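PDB 3BBL: regulatory protein of LacI family from Chloroflexus aggregans, which probably regulates transcription as a LacI-family DNA-binding protein, sensing an unidentified small ligand through its periplasmic-binding-protein-like core. Local coordinates for residues I221-A226 against V239-A244; H125-I130 against R188-M193. All coordinates share one frame; numbering follows the deposited sequence.

How the contacts relate
From the N terminus, the chain reaches contact 2 first: H125-I130 opens a loop that R188-M193 closes, with 57 residues between them that include helices 138-153 and 170-181 and strand 163-165. Contact 1 then closes a much shorter loop of 12 residues between I221-A226 and V239-A244. The loops are in series, neither containing nor crossing the other, and the contact centres lie about 20 Å apart. Both belong to one sheet, whose strands 128-132, 191-194, 219-223 and 237-240 follow one another in that order. The contacts meet where strands 191-194 and 219-223 run side by side, with a probable hydrogen bond from I221 N to I192 O, 3.1 Å, and the M193 methyl CE packed against G222 O.

Contact 1: residues I221-A226 against V239-A244; sequences IGFDDA and VRQPIA
F223 and V239 form a parallel beta bridge with their CA atoms 4.6 Å apart, V239 N bonding to G222 O at 3.2 Å and D224 N to V239 O at 2.8 Å. The bridge pairs the C-terminal ends of strands 219-223 and 237-240 in the periplasmic-binding-protein-like fold, before the second segment runs on into helix 243-258. Both side chains lie on the same face of the sheet, where V239 CB sits over the F223 ring in a CH-pi contact, 3.7 Å from the centroid and 17° off the normal. The Q241 amide instead comes to the ring edge, with NE2 3.5 Å from F223 CE2. Beyond the bridge, D225 and R240 form a salt bridge; with CG turned opposite the backbone N (chi1 -171°), the D225 carboxylate runs alongside R240, only 18° from coplanar with its guanidinium. D225 OD1 has a second arginine partner, R277, in a salt bridge. An asparagine in place of D225 would probably deprive R240 and R277 of the negative charge that D225 sets against them. R240 approaches side-on, and D225 OD2 accepts from both NE, at 2.9 Å, and NH2, at 3.0 Å.

Contact 2: residues H125-I130 against R188-M193; sequences HRRIAI and RPTAIM. With EDO (1,2-ethanediol), chain D.
H125 ND1 and T190 OG1 meet at 2.6 Å in a nearly straight hydrogen bond (170°). The hydroxyl reaches the imidazole edge because T190 OG1 stands between its own backbone N and carbonyl carbon (chi1 60°), which leaves CG2 to lie over the R127 guanidinium, 3.6 Å from NH2. At another point on the ring edge, H125 NE2 bonds to O2 of a 1,2-ethanediol, probably a crystallisation additive. R127 bonds through NE to R188 O at 2.8 Å, the donor standing above the carbonyl plane, and NH2 adds a weak second bond.

The backbone continues the grip. R127 O takes T190 N at 2.8 Å and A191 N more weakly. A parallel ladder follows, pairing I128 with A191, A129 with I192 and I130 with M193; its N-H bonds run from A129 N to A191 O and from M193 N to A129 O. The axes of 128-130 and 191-193 approach to 4.6 Å at 28°, joining neighbouring strands of the sheet.

Packing divides between the two faces. On the face that carries I128, I130, A191 and M193, the A191 methyl makes a CH-pi contact with the H125 ring, CB 3.7 Å from the centroid, while I130 and M193, a selenomethionine, lie side by side. On the other, A129 CB meets P189 CB at 3.9 Å, and L180 of helix 170-181 touches both A129 and I192. Polar side-chain bonds thus gather at the loop end, whereas the strands rely on backbone bonds and apolar packing; the imidazole, bonded to T190 OG1 through ND1 and topped by the A191 methyl, is likely to be restrained from turning by these protein partners alone.

Contact 1: residues I221-A226 against V239-A244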
loop_
_atom_site.group_PDB
_atom_site.type_symbol
_atom_site.label_atom_id
_atom_site.label_comp_id
_atom_site.label_asym_id
_atom_site.label_seq_id
_atom_site.Cartn_x
_atom_site.Cartn_y
_atom_site.Cartn_z
ATOM N N ILE A 221 5.124 -20.049 -2.973
ATOM C CA ILE A 221 5.630 -18.904 -3.719
ATOM C C ILE A 221 4.421 -18.075 -4.112
ATOM O O ILE A 221 3.465 -18.598 -4.681
ATOM C CB ILE A 221 6.411 -19.315 -4.991
ATOM C CG1 ILE A 221 7.675 -20.078 -4.607
ATOM C CG2 ILE A 221 6.800 -18.074 -5.785
ATOM C CD1 ILE A 221 8.578 -20.401 -5.780
ATOM N N GLY A 222 4.456 -16.789 -3.776
ATOM C CA GLY A 222 3.347 -15.909 -4.098
ATOM C C GLY A 222 3.602 -15.077 -5.335
ATOM O O GLY A 222 4.508 -15.367 -6.125
ATOM N N PHE A 223 2.788 -14.039 -5.507
ATOM C CA PHE A 223 2.907 -13.138 -6.650
ATOM C C PHE A 223 2.544 -11.720 -6.244
ATOM O O PHE A 223 1.513 -11.506 -5.596
ATOM C CB PHE A 223 1.997 -13.615 -7.791
ATOM C CG PHE A 223 2.498 -13.263 -9.172
ATOM C CD1 PHE A 223 3.020 -14.251 -10.003
ATOM C CD2 PHE A 223 2.434 -11.951 -9.648
ATOM C CE1 PHE A 223 3.466 -13.944 -11.296
ATOM C CE2 PHE A 223 2.878 -11.633 -10.936
ATOM C CZ PHE A 223 3.394 -12.631 -11.761
ATOM N N ASP A 224 3.428 -10.803 -6.651
ATOM C CA ASP A 224 3.450 -9.335 -6.470
ATOM C C ASP A 224 4.319 -8.817 -5.344
ATOM O O ASP A 224 4.326 -7.626 -5.079
ATOM C CB ASP A 224 2.077 -8.608 -6.353
ATOM C CG ASP A 224 0.905 -9.433 -6.760
ATOM O OD1 ASP A 224 -0.046 -9.408 -5.957
ATOM O OD2 ASP A 224 0.905 -10.077 -7.830
ATOM N N ASP A 225 5.045 -9.702 -4.680
ATOM C CA ASP A 225 5.970 -9.305 -3.628
ATOM C C ASP A 225 5.529 -8.050 -2.872
ATOM O O ASP A 225 6.244 -7.060 -2.804
ATOM C CB ASP A 225 7.336 -9.089 -4.278
ATOM C CG ASP A 225 8.438 -8.873 -3.279
ATOM O OD1 ASP A 225 8.292 -9.345 -2.141
ATOM O OD2 ASP A 225 9.456 -8.246 -3.637
ATOM N N ALA A 226 4.324 -8.098 -2.328
ATOM C CA ALA A 226 3.772 -6.983 -1.581
ATOM C C ALA A 226 4.689 -6.606 -0.434
ATOM O O ALA A 226 5.402 -7.449 0.115
ATOM C CB ALA A 226 2.410 -7.341 -1.049
ATOM N N VAL A 239 6.947 -13.399 -6.729
ATOM C CA VAL A 239 7.305 -12.848 -8.029
ATOM C C VAL A 239 7.118 -11.333 -7.984
ATOM O O VAL A 239 6.017 -10.841 -7.737
ATOM C CB VAL A 239 6.421 -13.413 -9.154
ATOM C CG1 VAL A 239 6.850 -12.814 -10.485
ATOM C CG2 VAL A 239 6.523 -14.926 -9.193
ATOM N N ARG A 240 8.201 -10.598 -8.213
ATOM C CA ARG A 240 8.155 -9.138 -8.212
ATOM C C ARG A 240 7.991 -8.604 -9.627
ATOM O O ARG A 240 8.638 -9.083 -10.564
ATOM C CB ARG A 240 9.430 -8.564 -7.610
ATOM C CG ARG A 240 9.461 -7.051 -7.565
ATOM C CD ARG A 240 10.800 -6.572 -7.060
ATOM N NE ARG A 240 11.034 -7.023 -5.695
ATOM C CZ ARG A 240 12.229 -7.064 -5.116
ATOM N NH1 ARG A 240 13.311 -6.688 -5.783
ATOM N NH2 ARG A 240 12.342 -7.479 -3.869
ATOM N N GLN A 241 7.111 -7.619 -9.771
ATOM C CA GLN A 241 6.863 -6.989 -11.063
ATOM C C GLN A 241 7.470 -5.589 -11.024
ATOM O O GLN A 241 7.428 -4.919 -9.995
ATOM C CB GLN A 241 5.359 -6.894 -11.340
ATOM C CG GLN A 241 4.641 -8.229 -11.415
ATOM C CD GLN A 241 3.233 -8.099 -11.960
ATOM O OE1 GLN A 241 2.427 -7.330 -11.449
ATOM N NE2 GLN A 241 2.930 -8.856 -13.007
ATOM N N PRO A 242 8.059 -5.137 -12.141
ATOM C CA PRO A 242 8.669 -3.804 -12.195
ATOM C C PRO A 242 7.603 -2.729 -12.450
ATOM O O PRO A 242 7.497 -2.176 -13.545
ATOM C CB PRO A 242 9.662 -3.949 -13.334
ATOM C CG PRO A 242 8.904 -4.822 -14.293
ATOM C CD PRO A 242 8.280 -5.873 -13.399
ATOM N N ILE A 243 6.815 -2.448 -11.418
ATOM C CA ILE A 243 5.733 -1.482 -11.501
ATOM C C ILE A 243 6.205 -0.057 -11.766
ATOM O O ILE A 243 5.574 0.666 -12.536
ATOM C CB ILE A 243 4.874 -1.516 -10.209
ATOM C CG1 ILE A 243 4.371 -2.945 -9.972
ATOM C CG2 ILE A 243 3.696 -0.540 -10.315
ATOM C CD1 ILE A 243 3.675 -3.564 -11.181
ATOM N N ALA A 244 7.305 0.348 -11.140
ATOM C CA ALA A 244 7.815 1.696 -11.357
ATOM C C ALA A 244 8.232 1.856 -12.818
ATOM O O ALA A 244 7.861 2.829 -13.471
ATOM C CB ALA A 244 8.999 1.978 -10.432
HETATM O O HOH W 1 5.442 -6.515 -7.938
#

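Contact 2: residues H125-I130 against R188-M193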
loop_
_atom_site.group_PDB
_atom_site.type_symbol
_atom_site.label_atom_id
_atom_site.label_comp_id
_atom_site.label_asym_id
_atom_site.label_seq_id
_atom_site.Cartn_x
_atom_site.Cartn_y
_atom_site.Cartn_z
ATOM N N HIS A 125 10.629 -30.719 -6.320
ATOM C CA HIS A 125 9.182 -30.808 -6.134
ATOM C C HIS A 125 8.493 -31.451 -7.326
ATOM O O HIS A 125 8.817 -31.126 -8.479
ATOM C CB HIS A 125 8.591 -29.417 -5.917
ATOM C CG HIS A 125 8.858 -28.863 -4.554
ATOM N ND1 HIS A 125 8.203 -29.312 -3.425
ATOM C CD2 HIS A 125 9.728 -27.918 -4.135
ATOM C CE1 HIS A 125 8.661 -28.664 -2.371
ATOM N NE2 HIS A 125 9.588 -27.813 -2.773
ATOM N N ARG A 126 7.567 -32.374 -7.066
ATOM C CA ARG A 126 6.839 -33.003 -8.156
ATOM C C ARG A 126 5.339 -32.851 -7.986
ATOM O O ARG A 126 4.601 -33.013 -8.946
ATOM C CB ARG A 126 7.209 -34.488 -8.301
ATOM C CG ARG A 126 8.666 -34.728 -8.632
ATOM C CD ARG A 126 8.908 -36.168 -9.053
ATOM N NE ARG A 126 8.696 -36.381 -10.487
ATOM C CZ ARG A 126 7.806 -37.228 -11.004
ATOM N NH1 ARG A 126 7.027 -37.954 -10.209
ATOM N NH2 ARG A 126 7.692 -37.353 -12.323
ATOM N N ARG A 127 4.877 -32.604 -6.766
ATOM C CA ARG A 127 3.450 -32.418 -6.551
ATOM C C ARG A 127 3.287 -30.943 -6.222
ATOM O O ARG A 127 3.385 -30.526 -5.067
ATOM C CB ARG A 127 2.951 -33.321 -5.418
ATOM C CG ARG A 127 3.112 -34.828 -5.705
ATOM C CD ARG A 127 2.270 -35.731 -4.799
ATOM N NE ARG A 127 2.604 -35.619 -3.381
ATOM C CZ ARG A 127 3.738 -36.037 -2.829
ATOM N NH1 ARG A 127 4.672 -36.606 -3.566
ATOM N NH2 ARG A 127 3.944 -35.868 -1.531
ATOM N N ILE A 128 3.072 -30.155 -7.268
ATOM C CA ILE A 128 2.936 -28.715 -7.130
ATOM C C ILE A 128 1.533 -28.268 -7.500
ATOM O O ILE A 128 1.047 -28.544 -8.590
ATOM C CB ILE A 128 3.943 -27.981 -8.043
ATOM C CG1 ILE A 128 5.341 -28.574 -7.844
ATOM C CG2 ILE A 128 3.920 -26.480 -7.752
ATOM C CD1 ILE A 128 6.368 -28.144 -8.875
ATOM N N ALA A 129 0.886 -27.574 -6.578
ATOM C CA ALA A 129 -0.458 -27.099 -6.811
ATOM C C ALA A 129 -0.440 -25.583 -7.010
ATOM O O ALA A 129 0.570 -24.913 -6.739
ATOM C CB ALA A 129 -1.340 -27.466 -5.619
ATOM N N ILE A 130 -1.565 -25.046 -7.472
ATOM C CA ILE A 130 -1.671 -23.611 -7.685
ATOM C C ILE A 130 -3.045 -23.053 -7.304
ATOM O O ILE A 130 -4.089 -23.651 -7.589
ATOM C CB ILE A 130 -1.355 -23.250 -9.170
ATOM C CG1 ILE A 130 -1.366 -21.732 -9.357
ATOM C CG2 ILE A 130 -2.348 -23.955 -10.111
ATOM C CD1 ILE A 130 -0.967 -21.294 -10.756
ATOM N N ARG A 188 -0.828 -35.306 -0.920
ATOM C CA ARG A 188 -0.712 -33.885 -0.645
ATOM C C ARG A 188 0.399 -33.206 -1.450
ATOM O O ARG A 188 1.471 -33.773 -1.634
ATOM C CB ARG A 188 -0.466 -33.721 0.852
ATOM C CG ARG A 188 -0.120 -32.339 1.327
ATOM C CD ARG A 188 0.307 -32.445 2.774
ATOM N NE ARG A 188 -0.689 -33.193 3.540
ATOM C CZ ARG A 188 -0.414 -33.926 4.614
ATOM N NH1 ARG A 188 0.838 -34.006 5.057
ATOM N NH2 ARG A 188 -1.389 -34.596 5.225
ATOM N N PRO A 189 0.147 -31.989 -1.957
ATOM C CA PRO A 189 1.205 -31.314 -2.720
ATOM C C PRO A 189 2.314 -30.861 -1.772
ATOM O O PRO A 189 2.067 -30.590 -0.601
ATOM C CB PRO A 189 0.481 -30.128 -3.362
ATOM C CG PRO A 189 -0.613 -29.826 -2.388
ATOM C CD PRO A 189 -1.105 -31.208 -1.979
ATOM N N THR A 190 3.538 -30.804 -2.279
ATOM C CA THR A 190 4.665 -30.379 -1.473
ATOM C C THR A 190 4.984 -28.907 -1.725
ATOM O O THR A 190 5.772 -28.298 -1.012
ATOM C CB THR A 190 5.905 -31.210 -1.777
ATOM O OG1 THR A 190 6.243 -31.050 -3.154
ATOM C CG2 THR A 190 5.659 -32.669 -1.471
ATOM N N ALA A 191 4.368 -28.336 -2.748
ATOM C CA ALA A 191 4.586 -26.940 -3.055
ATOM C C ALA A 191 3.324 -26.301 -3.634
ATOM O O ALA A 191 2.563 -26.934 -4.368
ATOM C CB ALA A 191 5.760 -26.786 -4.017
ATOM N N ILE A 192 3.109 -25.038 -3.283
ATOM C CA ILE A 192 1.952 -24.296 -3.748
ATOM C C ILE A 192 2.329 -22.934 -4.309
ATOM O O ILE A 192 3.025 -22.151 -3.668
ATOM C CB ILE A 192 0.927 -24.106 -2.605
ATOM C CG1 ILE A 192 0.357 -25.469 -2.199
ATOM C CG2 ILE A 192 -0.202 -23.187 -3.046
ATOM C CD1 ILE A 192 -0.624 -25.424 -1.046
HETATM N N MSE A 193 1.865 -22.670 -5.526
HETATM C CA MSE A 193 2.084 -21.400 -6.211
HETATM C C MSE A 193 0.756 -20.629 -6.087
HETATM O O MSE A 193 -0.312 -21.200 -6.293
HETATM C CB MSE A 193 2.421 -21.687 -7.684
HETATM C CG MSE A 193 2.455 -20.497 -8.613
HETATM SE SE MSE A 193 4.192 -19.602 -8.592
HETATM C CE MSE A 193 3.595 -17.788 -8.149
HETATM C C1 EDO D . 12.180 -26.899 0.278
HETATM O O1 EDO D . 11.310 -28.037 0.266
HETATM C C2 EDO D . 12.595 -26.534 -1.155
HETATM O O2 EDO D . 11.556 -25.781 -1.782
#